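Local coordinates for protein omega transaminase (Pseudomonas sp., PDB 5LHA) that catalyses transamination, moving an amino group between an amine donor and a carbonyl acceptor through the pyridoxamine phosphate form of its cofactor, at residues Y46-D49 with Q53-L56; V160-T165 with G178-G183; R280-A285 with R382-M387; Q400-D403 with G407-S410. All coordinates share one frame; numbering follows the deposited sequence.

Contact 1: Y46-D49 with Q53-L56; sequences YITD and QRML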
loop_
_atom_site.group_PDB
_atom_site.type_symbol
_atom_site.label_atom_id
_atom_site.label_comp_id
_atom_site.label_asym_id
_atom_site.label_seq_id
_atom_site.Cartn_x
_atom_site.Cartn_y
_atom_site.Cartn_z
ATOM N N TYR A 46 43.356 -12.640 -12.351
ATOM C CA TYR A 46 43.711 -13.521 -11.248
ATOM C C TYR A 46 43.612 -12.766 -9.929
ATOM O O TYR A 46 43.799 -11.548 -9.878
ATOM C CB TYR A 46 45.136 -14.093 -11.414
ATOM C CG TYR A 46 45.253 -15.151 -12.488
ATOM C CD1 TYR A 46 45.404 -14.802 -13.823
ATOM C CD2 TYR A 46 45.209 -16.503 -12.165
ATOM C CE1 TYR A 46 45.504 -15.772 -14.809
ATOM C CE2 TYR A 46 45.307 -17.478 -13.139
ATOM C CZ TYR A 46 45.458 -17.111 -14.464
ATOM O OH TYR A 46 45.559 -18.092 -15.438
ATOM N N ILE A 47 43.270 -13.501 -8.864
ATOM C CA ILE A 47 43.253 -12.964 -7.508
ATOM C C ILE A 47 43.978 -13.935 -6.582
ATOM O O ILE A 47 44.073 -15.136 -6.847
ATOM C CB ILE A 47 41.822 -12.690 -6.986
ATOM C CG1 ILE A 47 41.013 -13.983 -6.945
ATOM C CG2 ILE A 47 41.135 -11.661 -7.863
ATOM C CD1 ILE A 47 39.531 -13.796 -6.763
ATOM N N THR A 48 44.486 -13.390 -5.479
ATOM C CA THR A 48 45.277 -14.140 -4.513
ATOM C C THR A 48 44.756 -13.850 -3.111
ATOM O O THR A 48 44.530 -12.688 -2.761
ATOM C CB THR A 48 46.757 -13.774 -4.644
ATOM O OG1 THR A 48 47.123 -13.806 -6.028
ATOM C CG2 THR A 48 47.652 -14.755 -3.879
ATOM N N ASP A 49 44.579 -14.895 -2.308
ATOM C CA ASP A 49 44.050 -14.706 -0.968
ATOM C C ASP A 49 45.183 -14.406 0.012
ATOM O O ASP A 49 46.351 -14.310 -0.365
ATOM C CB ASP A 49 43.213 -15.921 -0.549
ATOM C CG ASP A 49 44.017 -17.201 -0.458
ATOM O OD1 ASP A 49 45.257 -17.155 -0.438
ATOM O OD2 ASP A 49 43.389 -18.275 -0.411
ATOM N N GLN A 53 47.429 -18.222 -2.048
ATOM C CA GLN A 53 46.944 -19.110 -3.098
ATOM C C GLN A 53 46.297 -18.288 -4.208
ATOM O O GLN A 53 45.525 -17.364 -3.939
ATOM C CB GLN A 53 45.954 -20.124 -2.530
ATOM C CG GLN A 53 46.502 -20.964 -1.390
ATOM C CD GLN A 53 47.486 -22.020 -1.866
ATOM O OE1 GLN A 53 47.192 -22.771 -2.797
ATOM N NE2 GLN A 53 48.661 -22.080 -1.234
ATOM N N ARG A 54 46.627 -18.623 -5.453
ATOM C CA ARG A 54 46.226 -17.863 -6.630
ATOM C C ARG A 54 45.131 -18.602 -7.386
ATOM O O ARG A 54 45.204 -19.822 -7.567
ATOM C CB ARG A 54 47.431 -17.631 -7.544
ATOM C CG ARG A 54 47.110 -17.138 -8.951
ATOM C CD ARG A 54 48.399 -16.957 -9.757
ATOM N NE ARG A 54 48.860 -18.207 -10.358
ATOM C CZ ARG A 54 49.071 -18.382 -11.661
ATOM N NH1 ARG A 54 48.878 -17.378 -12.508
ATOM N NH2 ARG A 54 49.482 -19.559 -12.115
ATOM N N MET A 55 44.108 -17.863 -7.823
ATOM C CA MET A 55 42.990 -18.475 -8.525
ATOM C C MET A 55 42.497 -17.557 -9.633
ATOM O O MET A 55 42.485 -16.330 -9.485
ATOM C CB MET A 55 41.851 -18.805 -7.537
ATOM C CG MET A 55 41.200 -17.585 -6.892
ATOM S SD MET A 55 40.808 -17.794 -5.132
ATOM C CE MET A 55 42.307 -17.170 -4.366
ATOM N N LEU A 56 42.085 -18.160 -10.746
ATOM C CA LEU A 56 41.449 -17.388 -11.800
ATOM C C LEU A 56 40.134 -16.835 -11.278
ATOM O O LEU A 56 39.348 -17.549 -10.651
ATOM C CB LEU A 56 41.215 -18.255 -13.038
ATOM C CG LEU A 56 40.783 -17.537 -14.321
ATOM C CD1 LEU A 56 41.827 -16.532 -14.770
ATOM C CD2 LEU A 56 40.496 -18.529 -15.439
#
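Tyr46-Asp49 and Gln53-Leu56 run antiparallel, their short axes 4.7 Å apart at closest approach and their directions 147° apart. Ile47 and Met55 are the hydrogen-bonded pair: Ile47 N reaches Met55 O at 3.0 Å and Met55 N returns to Ile47 O at 2.9 Å. Tyr46 with Leu56 and Thr48 with Arg54 flank it as non-hydrogen-bonded pairs. At the turn end, Asp49 N binds Gln53 O at 3.1 Å, while Gln53 N meets Asp49 OD1 at 2.9 Å from above the carboxylate plane. Asp49 can reply in this way because its CG sits between the backbone N and the carbonyl carbon (chi1 63°).

The phenol of Tyr46 is met on both faces. Over one, toward its rim, comes Arg54 NH1, 3.6 Å from Tyr46 CE2, with the guanidinium plane 17° from that of the ring; over the other, Leu56 CD1 makes a CH-pi contact 3.8 Å from the ring centroid. On the face that carries Ile47 and Met55, Ile47 CG1 touches Met55 CG at 3.6 Å, and the bent methionine curls CE back beside Asp49. Helix 440-457 packs on Tyr46 and Leu56, and Ile47 touches Tyr88 of the second subunit.

The result is a tight beta hairpin between strands 37-43 and 421-426, in the mixed sheet that brings N- and C-terminal parts of a fold type I aminotransferase together.

Contact 2: V160-T165 with G178-G183; sequences VHMGGT and GQLLAG
The short helix 162-166 begins a few residues after Tyr157, His158 and Gly159 of the cofactor pocket, and its first turn presents Met162 and Thr165 to Leu180, in the loop that leads to strand 184-187. Leu180 is the wedge, its two methyls dividing the work. CD1 lies 3.7 Å from Thr165 CG2 and 3.8 Å from Thr165 CB, while CD2 rests 4.0 Å from Met162 CE and 4.1 Å from Met162 SD. The methionine is extended beyond CG and passes the leucine at about a right angle, so CD2 touches several atoms along its length. No hydrogen bond joins the segments; this is a buried, apolar meeting.

Thr165 faces two ways. With chi1 at -48°, OG1 sits beside the backbone N and turns back to donate to His161 O at 2.6 Å, arriving 60° out of the carbonyl plane, while CG2 is left to face Leu180. His161, the N-cap residue, thus has its carbonyl oxygen gripped twice, by Thr165 OG1 and by Thr165 N. Replacing Thr165 by a valine would probably leave His161 O without its second donor and the start of the helix less firmly tied.

Glu129 of helix 124-141 receives Gly163 N and Gly164 N, and Glu129 of the second subunit receives Met162 N, so carboxylates meet the helix start from both chains. Ser166 OG links Met162 O to Leu181 N, and at the end of the loop Gly183 bonds its backbone to Phe150 of strand 149-153.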
loop_
_atom_site.group_PDB
_atom_site.type_symbol
_atom_site.label_atom_id
_atom_site.label_comp_id
_atom_site.label_asym_id
_atom_site.label_seq_id
_atom_site.Cartn_x
_atom_site.Cartn_y
_atom_site.Cartn_z
ATOM N N VAL A 160 18.419 -3.959 -4.304
ATOM C CA VAL A 160 17.884 -4.159 -2.957
ATOM C C VAL A 160 17.475 -2.862 -2.265
ATOM O O VAL A 160 17.220 -2.863 -1.056
ATOM C CB VAL A 160 18.893 -4.911 -2.068
ATOM C CG1 VAL A 160 19.185 -6.287 -2.628
ATOM C CG2 VAL A 160 20.170 -4.112 -1.932
ATOM N N HIS A 161 17.375 -1.760 -3.007
ATOM C CA HIS A 161 16.587 -0.653 -2.491
ATOM C C HIS A 161 15.122 -1.084 -2.518
ATOM O O HIS A 161 14.756 -2.042 -3.206
ATOM C CB HIS A 161 16.817 0.621 -3.312
ATOM C CG HIS A 161 18.240 1.104 -3.315
ATOM N ND1 HIS A 161 19.102 0.928 -2.257
ATOM C CD2 HIS A 161 18.954 1.750 -4.269
ATOM C CE1 HIS A 161 20.279 1.451 -2.550
ATOM N NE2 HIS A 161 20.218 1.949 -3.770
ATOM N N MET A 162 14.273 -0.382 -1.762
ATOM C CA MET A 162 12.925 -0.901 -1.555
ATOM C C MET A 162 12.133 -0.981 -2.853
ATOM O O MET A 162 11.451 -1.983 -3.106
ATOM C CB MET A 162 12.177 -0.063 -0.521
ATOM C CG MET A 162 12.521 -0.461 0.902
ATOM S SD MET A 162 11.503 0.370 2.128
ATOM C CE MET A 162 11.934 -0.525 3.622
ATOM N N GLY A 163 12.240 0.037 -3.706
ATOM C CA GLY A 163 11.620 -0.017 -5.017
ATOM C C GLY A 163 12.089 -1.220 -5.809
ATOM O O GLY A 163 11.276 -2.039 -6.241
ATOM N N GLY A 164 13.406 -1.343 -5.990
ATOM C CA GLY A 164 13.947 -2.471 -6.733
ATOM C C GLY A 164 13.670 -3.812 -6.079
ATOM O O GLY A 164 13.479 -4.819 -6.769
ATOM N N THR A 165 13.680 -3.857 -4.742
ATOM C CA THR A 165 13.284 -5.084 -4.053
ATOM C C THR A 165 11.841 -5.452 -4.382
ATOM O O THR A 165 11.511 -6.636 -4.515
ATOM C CB THR A 165 13.467 -4.950 -2.535
ATOM O OG1 THR A 165 14.763 -4.417 -2.232
ATOM C CG2 THR A 165 13.345 -6.307 -1.862
ATOM N N GLY A 178 9.102 -7.571 4.903
ATOM C CA GLY A 178 7.712 -7.118 4.938
ATOM C C GLY A 178 7.168 -6.574 3.617
ATOM O O GLY A 178 7.733 -6.766 2.533
ATOM N N GLN A 179 6.036 -5.874 3.732
ATOM C CA GLN A 179 5.355 -5.312 2.572
ATOM C C GLN A 179 6.104 -4.096 2.070
ATOM O O GLN A 179 6.405 -3.174 2.833
ATOM C CB GLN A 179 3.902 -4.939 2.903
ATOM C CG GLN A 179 3.148 -4.150 1.808
ATOM C CD GLN A 179 3.015 -4.851 0.448
ATOM O OE1 GLN A 179 3.000 -6.081 0.349
ATOM N NE2 GLN A 179 2.906 -4.046 -0.613
ATOM N N LEU A 180 6.406 -4.098 0.784
ATOM C CA LEU A 180 7.072 -2.950 0.195
ATOM C C LEU A 180 6.124 -2.267 -0.787
ATOM O O LEU A 180 4.944 -2.084 -0.482
ATOM C CB LEU A 180 8.394 -3.402 -0.429
ATOM C CG LEU A 180 9.305 -4.123 0.596
ATOM C CD1 LEU A 180 10.578 -4.644 -0.041
ATOM C CD2 LEU A 180 9.639 -3.290 1.851
ATOM N N LEU A 181 6.600 -1.884 -1.962
ATOM C CA LEU A 181 5.760 -1.102 -2.859
ATOM C C LEU A 181 4.587 -1.939 -3.366
ATOM O O LEU A 181 4.757 -3.095 -3.760
ATOM C CB LEU A 181 6.582 -0.580 -4.031
ATOM C CG LEU A 181 5.996 0.647 -4.732
ATOM C CD1 LEU A 181 6.155 1.881 -3.850
ATOM C CD2 LEU A 181 6.668 0.856 -6.071
ATOM N N ALA A 182 3.394 -1.350 -3.339
ATOM C CA ALA A 182 2.190 -1.984 -3.853
ATOM C C ALA A 182 2.122 -1.846 -5.369
ATOM O O ALA A 182 2.835 -1.048 -5.979
ATOM C CB ALA A 182 0.942 -1.361 -3.226
ATOM N N GLY A 183 1.234 -2.628 -5.977
ATOM C CA GLY A 183 0.984 -2.498 -7.402
ATOM C C GLY A 183 2.113 -2.974 -8.285
ATOM O O GLY A 183 2.282 -2.457 -9.394
#

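Contact 3: R280-A285 with R382-M387; sequences RGWGVA and RGKGLM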
loop_
_atom_site.group_PDB
_atom_site.type_symbol
_atom_site.label_atom_id
_atom_site.label_comp_id
_atom_site.label_asym_id
_atom_site.label_seq_id
_atom_site.Cartn_x
_atom_site.Cartn_y
_atom_site.Cartn_z
ATOM N N ARG A 280 20.133 -4.082 -27.274
ATOM C CA ARG A 280 20.611 -3.942 -28.644
ATOM C C ARG A 280 20.924 -5.295 -29.272
ATOM O O ARG A 280 20.652 -5.515 -30.459
ATOM C CB ARG A 280 21.850 -3.042 -28.664
ATOM C CG ARG A 280 22.368 -2.739 -30.059
ATOM C CD ARG A 280 23.659 -1.946 -30.016
ATOM N NE ARG A 280 23.434 -0.630 -29.427
ATOM C CZ ARG A 280 24.384 0.263 -29.169
ATOM N NH1 ARG A 280 25.658 0.007 -29.460
ATOM N NH2 ARG A 280 24.051 1.426 -28.623
ATOM N N GLY A 281 21.487 -6.220 -28.490
ATOM C CA GLY A 281 21.838 -7.521 -29.038
ATOM C C GLY A 281 20.635 -8.305 -29.514
ATOM O O GLY A 281 20.753 -9.153 -30.404
ATOM N N TRP A 282 19.469 -8.039 -28.928
ATOM C CA TRP A 282 18.185 -8.582 -29.362
ATOM C C TRP A 282 17.494 -7.714 -30.405
ATOM O O TRP A 282 16.367 -8.031 -30.798
ATOM C CB TRP A 282 17.258 -8.758 -28.157
ATOM C CG TRP A 282 17.779 -9.715 -27.120
ATOM C CD1 TRP A 282 17.959 -9.460 -25.791
ATOM C CD2 TRP A 282 18.152 -11.088 -27.318
ATOM N NE1 TRP A 282 18.443 -10.580 -25.152
ATOM C CE2 TRP A 282 18.567 -11.592 -26.068
ATOM C CE3 TRP A 282 18.176 -11.939 -28.429
ATOM C CZ2 TRP A 282 19.001 -12.908 -25.900
ATOM C CZ3 TRP A 282 18.611 -13.243 -28.262
ATOM C CH2 TRP A 282 19.014 -13.715 -27.009
ATOM N N GLY A 283 18.122 -6.615 -30.828
ATOM C CA GLY A 283 17.547 -5.732 -31.826
ATOM C C GLY A 283 16.469 -4.810 -31.314
ATOM O O GLY A 283 15.577 -4.430 -32.078
ATOM N N VAL A 284 16.560 -4.387 -30.057
ATOM C CA VAL A 284 15.483 -3.673 -29.381
ATOM C C VAL A 284 16.024 -2.401 -28.745
ATOM O O VAL A 284 17.120 -2.397 -28.173
ATOM C CB VAL A 284 14.811 -4.572 -28.320
ATOM C CG1 VAL A 284 14.019 -3.748 -27.328
ATOM C CG2 VAL A 284 13.908 -5.584 -29.002
ATOM N N ALA A 285 15.272 -1.310 -28.899
ATOM C CA ALA A 285 15.538 -0.052 -28.221
ATOM C C ALA A 285 14.558 0.109 -27.066
ATOM O O ALA A 285 13.365 0.354 -27.306
ATOM C CB ALA A 285 15.418 1.122 -29.186
ATOM N N ARG A 382 23.848 -23.327 -19.589
ATOM C CA ARG A 382 23.337 -22.304 -20.487
ATOM C C ARG A 382 24.127 -21.019 -20.302
ATOM O O ARG A 382 24.781 -20.809 -19.277
ATOM C CB ARG A 382 21.855 -22.024 -20.232
ATOM C CG ARG A 382 21.501 -22.007 -18.757
ATOM C CD ARG A 382 20.106 -21.485 -18.510
ATOM N NE ARG A 382 19.876 -21.260 -17.088
ATOM C CZ ARG A 382 19.580 -22.225 -16.219
ATOM N NH1 ARG A 382 19.464 -23.484 -16.624
ATOM N NH2 ARG A 382 19.391 -21.932 -14.940
ATOM N N GLY A 383 24.046 -20.153 -21.302
ATOM C CA GLY A 383 24.803 -18.923 -21.258
ATOM C C GLY A 383 24.689 -18.153 -22.551
ATOM O O GLY A 383 24.171 -18.639 -23.559
ATOM N N LYS A 384 25.211 -16.930 -22.501
ATOM C CA LYS A 384 25.291 -16.045 -23.661
ATOM C C LYS A 384 26.404 -15.042 -23.395
ATOM O O LYS A 384 26.368 -14.346 -22.373
ATOM C CB LYS A 384 23.961 -15.341 -23.906
ATOM C CG LYS A 384 23.951 -14.510 -25.167
ATOM C CD LYS A 384 22.615 -13.847 -25.373
ATOM C CE LYS A 384 22.656 -12.882 -26.550
ATOM N NZ LYS A 384 22.635 -13.573 -27.861
ATOM N N GLY A 385 27.397 -14.979 -24.284
ATOM C CA GLY A 385 28.597 -14.220 -23.952
ATOM C C GLY A 385 29.319 -14.855 -22.776
ATOM O O GLY A 385 29.469 -16.080 -22.704
ATOM N N LEU A 386 29.794 -14.024 -21.845
ATOM C CA LEU A 386 30.523 -14.517 -20.673
ATOM C C LEU A 386 29.689 -14.487 -19.397
ATOM O O LEU A 386 30.209 -14.173 -18.319
ATOM C CB LEU A 386 31.823 -13.742 -20.476
ATOM C CG LEU A 386 32.898 -14.152 -21.479
ATOM C CD1 LEU A 386 34.089 -13.201 -21.436
ATOM C CD2 LEU A 386 33.323 -15.595 -21.218
ATOM N N MET A 387 28.400 -14.810 -19.493
ATOM C CA MET A 387 27.580 -15.203 -18.351
ATOM C C MET A 387 27.016 -16.592 -18.625
ATOM O O MET A 387 26.388 -16.821 -19.664
ATOM C CB MET A 387 26.455 -14.200 -18.071
ATOM C CG MET A 387 25.579 -13.838 -19.254
ATOM S SD MET A 387 24.756 -12.250 -19.015
ATOM C CE MET A 387 23.837 -12.506 -17.509
#
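Lys384 lays the end of its side chain along the benzene half of the Trp282 indole, the two side chains coming from opposite directions. Lys384 CE lies 3.7 Å from Trp282 CZ2, and Lys384 NZ is also 3.7 Å from Trp282 CH2. The ammonium makes an off-centre cation-pi interaction, 4.3 Å from the centroid of the six-membered ring and 32° off its normal. The lysine chain runs straight until its last bond, where a turn of chi4 to 76° swings NZ across toward CZ3.

Further out, Trp282 NE1 donates to Pro232 O and the indole stacks on Trp247, which together should fix the rotation of the ring. Its backbone closes helix 278-281: Gly283, with positive phi, ends the helix in a Schellman motif, and Gly283 N binds Arg280 O at 2.8 Å. On the lysine side, Lys384 N bonds to Met387 O at 3.1 Å across a two-residue hairpin turn close to type II', with Gly385 taking the positive phi.

Two turns, each with a glycine at positive phi, thus offer one side chain each, and the cation-pi pair bridges a helix end and the tip of the hairpin 378-384/387-393.

Contact 4: Q400-D403 with G407-S410; sequences QPLD and GQPS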
loop_
_atom_site.group_PDB
_atom_site.type_symbol
_atom_site.label_atom_id
_atom_site.label_comp_id
_atom_site.label_asym_id
_atom_site.label_seq_id
_atom_site.Cartn_x
_atom_site.Cartn_y
_atom_site.Cartn_z
ATOM N N GLN A 400 14.025 -30.820 -10.811
ATOM C CA GLN A 400 13.937 -30.208 -9.492
ATOM C C GLN A 400 15.316 -29.744 -9.050
ATOM O O GLN A 400 16.263 -30.528 -9.081
ATOM C CB GLN A 400 13.380 -31.155 -8.445
ATOM C CG GLN A 400 13.174 -30.424 -7.138
ATOM C CD GLN A 400 12.399 -31.207 -6.130
ATOM O OE1 GLN A 400 12.092 -32.377 -6.339
ATOM N NE2 GLN A 400 12.049 -30.556 -5.028
ATOM N N PRO A 401 15.468 -28.491 -8.645
ATOM C CA PRO A 401 16.784 -28.015 -8.210
ATOM C C PRO A 401 17.305 -28.753 -6.980
ATOM O O PRO A 401 16.541 -29.229 -6.136
ATOM C CB PRO A 401 16.530 -26.536 -7.912
ATOM C CG PRO A 401 15.079 -26.468 -7.603
ATOM C CD PRO A 401 14.429 -27.462 -8.494
ATOM N N LEU A 402 18.630 -28.869 -6.906
ATOM C CA LEU A 402 19.286 -29.234 -5.658
ATOM C C LEU A 402 18.878 -28.261 -4.561
ATOM O O LEU A 402 18.691 -27.067 -4.810
ATOM C CB LEU A 402 20.811 -29.191 -5.819
ATOM C CG LEU A 402 21.671 -30.354 -6.326
ATOM C CD1 LEU A 402 23.152 -30.000 -6.195
ATOM C CD2 LEU A 402 21.379 -31.639 -5.571
ATOM N N ASP A 403 18.754 -28.761 -3.341
ATOM C CA ASP A 403 18.518 -27.865 -2.217
ATOM C C ASP A 403 19.854 -27.321 -1.729
ATOM O O ASP A 403 20.720 -28.108 -1.323
ATOM C CB ASP A 403 17.800 -28.564 -1.074
ATOM C CG ASP A 403 17.178 -27.581 -0.089
ATOM O OD1 ASP A 403 17.805 -26.545 0.203
ATOM O OD2 ASP A 403 16.076 -27.862 0.427
ATOM N N GLY A 407 24.118 -28.237 0.895
ATOM C CA GLY A 407 25.480 -27.748 0.808
ATOM C C GLY A 407 26.318 -28.300 -0.322
ATOM O O GLY A 407 27.505 -27.956 -0.410
ATOM N N GLN A 408 25.743 -29.103 -1.212
ATOM C CA GLN A 408 26.515 -29.672 -2.313
ATOM C C GLN A 408 27.011 -28.625 -3.319
ATOM O O GLN A 408 28.158 -28.731 -3.773
ATOM C CB GLN A 408 25.711 -30.750 -3.046
ATOM C CG GLN A 408 26.531 -31.450 -4.124
ATOM C CD GLN A 408 25.832 -32.637 -4.751
ATOM O OE1 GLN A 408 24.616 -32.805 -4.621
ATOM N NE2 GLN A 408 26.598 -33.453 -5.467
ATOM N N PRO A 409 26.204 -27.628 -3.716
ATOM C CA PRO A 409 26.725 -26.623 -4.662
ATOM C C PRO A 409 27.933 -25.842 -4.169
ATOM O O PRO A 409 28.845 -25.577 -4.961
ATOM C CB PRO A 409 25.522 -25.696 -4.873
ATOM C CG PRO A 409 24.356 -26.538 -4.614
ATOM C CD PRO A 409 24.755 -27.449 -3.497
ATOM N N SER A 410 27.971 -25.437 -2.898
ATOM C CA SER A 410 29.163 -24.742 -2.422
ATOM C C SER A 410 30.357 -25.682 -2.310
ATOM O O SER A 410 31.501 -25.242 -2.471
ATOM C CB SER A 410 28.910 -24.062 -1.080
ATOM O OG SER A 410 30.069 -23.337 -0.684
HETATM O O HOH W 1 22.818 -29.889 -2.325
#
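Leu402 reaches across to Gln408 and Pro409, the first residues of helix 408-418, and its side chain can be followed outward. CB points toward the helix. With chi1 at -87°, CG stands roughly anti to the carbonyl carbon, which brings it to 4.2 Å from Gln408 OE1. There the chain forks: CD1 lies 3.5 Å from Gln408 OE1 and 4.0 Å from Pro409 CG, whereas CD2 lies 3.6 Å from Gln408 OE1. The amide oxygen therefore sits against both methyls, and the extended glutamine crosses the leucine at about a right angle. The amide's other arm, NE2, donates to Cys457 O near the C terminus, which fixes the amide with OE1 turned to Leu402.

An alanine in place of Leu402 would take away CG and both methyls and would probably leave the Pro409 ring and the Gln408 amide without their apolar neighbour on this side.

The backbones meet through water. One molecule donates to Asp403 O at 2.9 Å and accepts from Gln408 N at 3.2 Å, occupying an N-H at the helix start just after the N-cap residue, Gly407. Asp403 OD1 turns instead to Ala405 N, within the connecting loop.

With no direct hydrogen bond between the segments, their chemistry implies a surface junction held by van der Waals contact and a shared water; Pro409 lacks an N-H, but in the first helical turn that gives up no intrahelical bond.

Overall arrangement
Contact 2 lies nearer the cofactor than contact 3: the side chain of Thr165 is about 9 Å from a bound PMP, against about 13 Å for Trp282 of contact 3. These two sit on opposite sides of the chain's centre, their own centres 28 Å apart. Contacts 1 and 3 reach the same mixed sheet, the hairpin 46-49/54-57 lying next to edge strand 37-43 and strand 378-384 forming the opposite edge; their nearest atoms are about 10 Å apart. Contact 4 comes within about 9 Å of contact 3 and about 12 Å of contact 1, nearest atoms in each case. None of the four touches another; they are separate junctions in series along the chain.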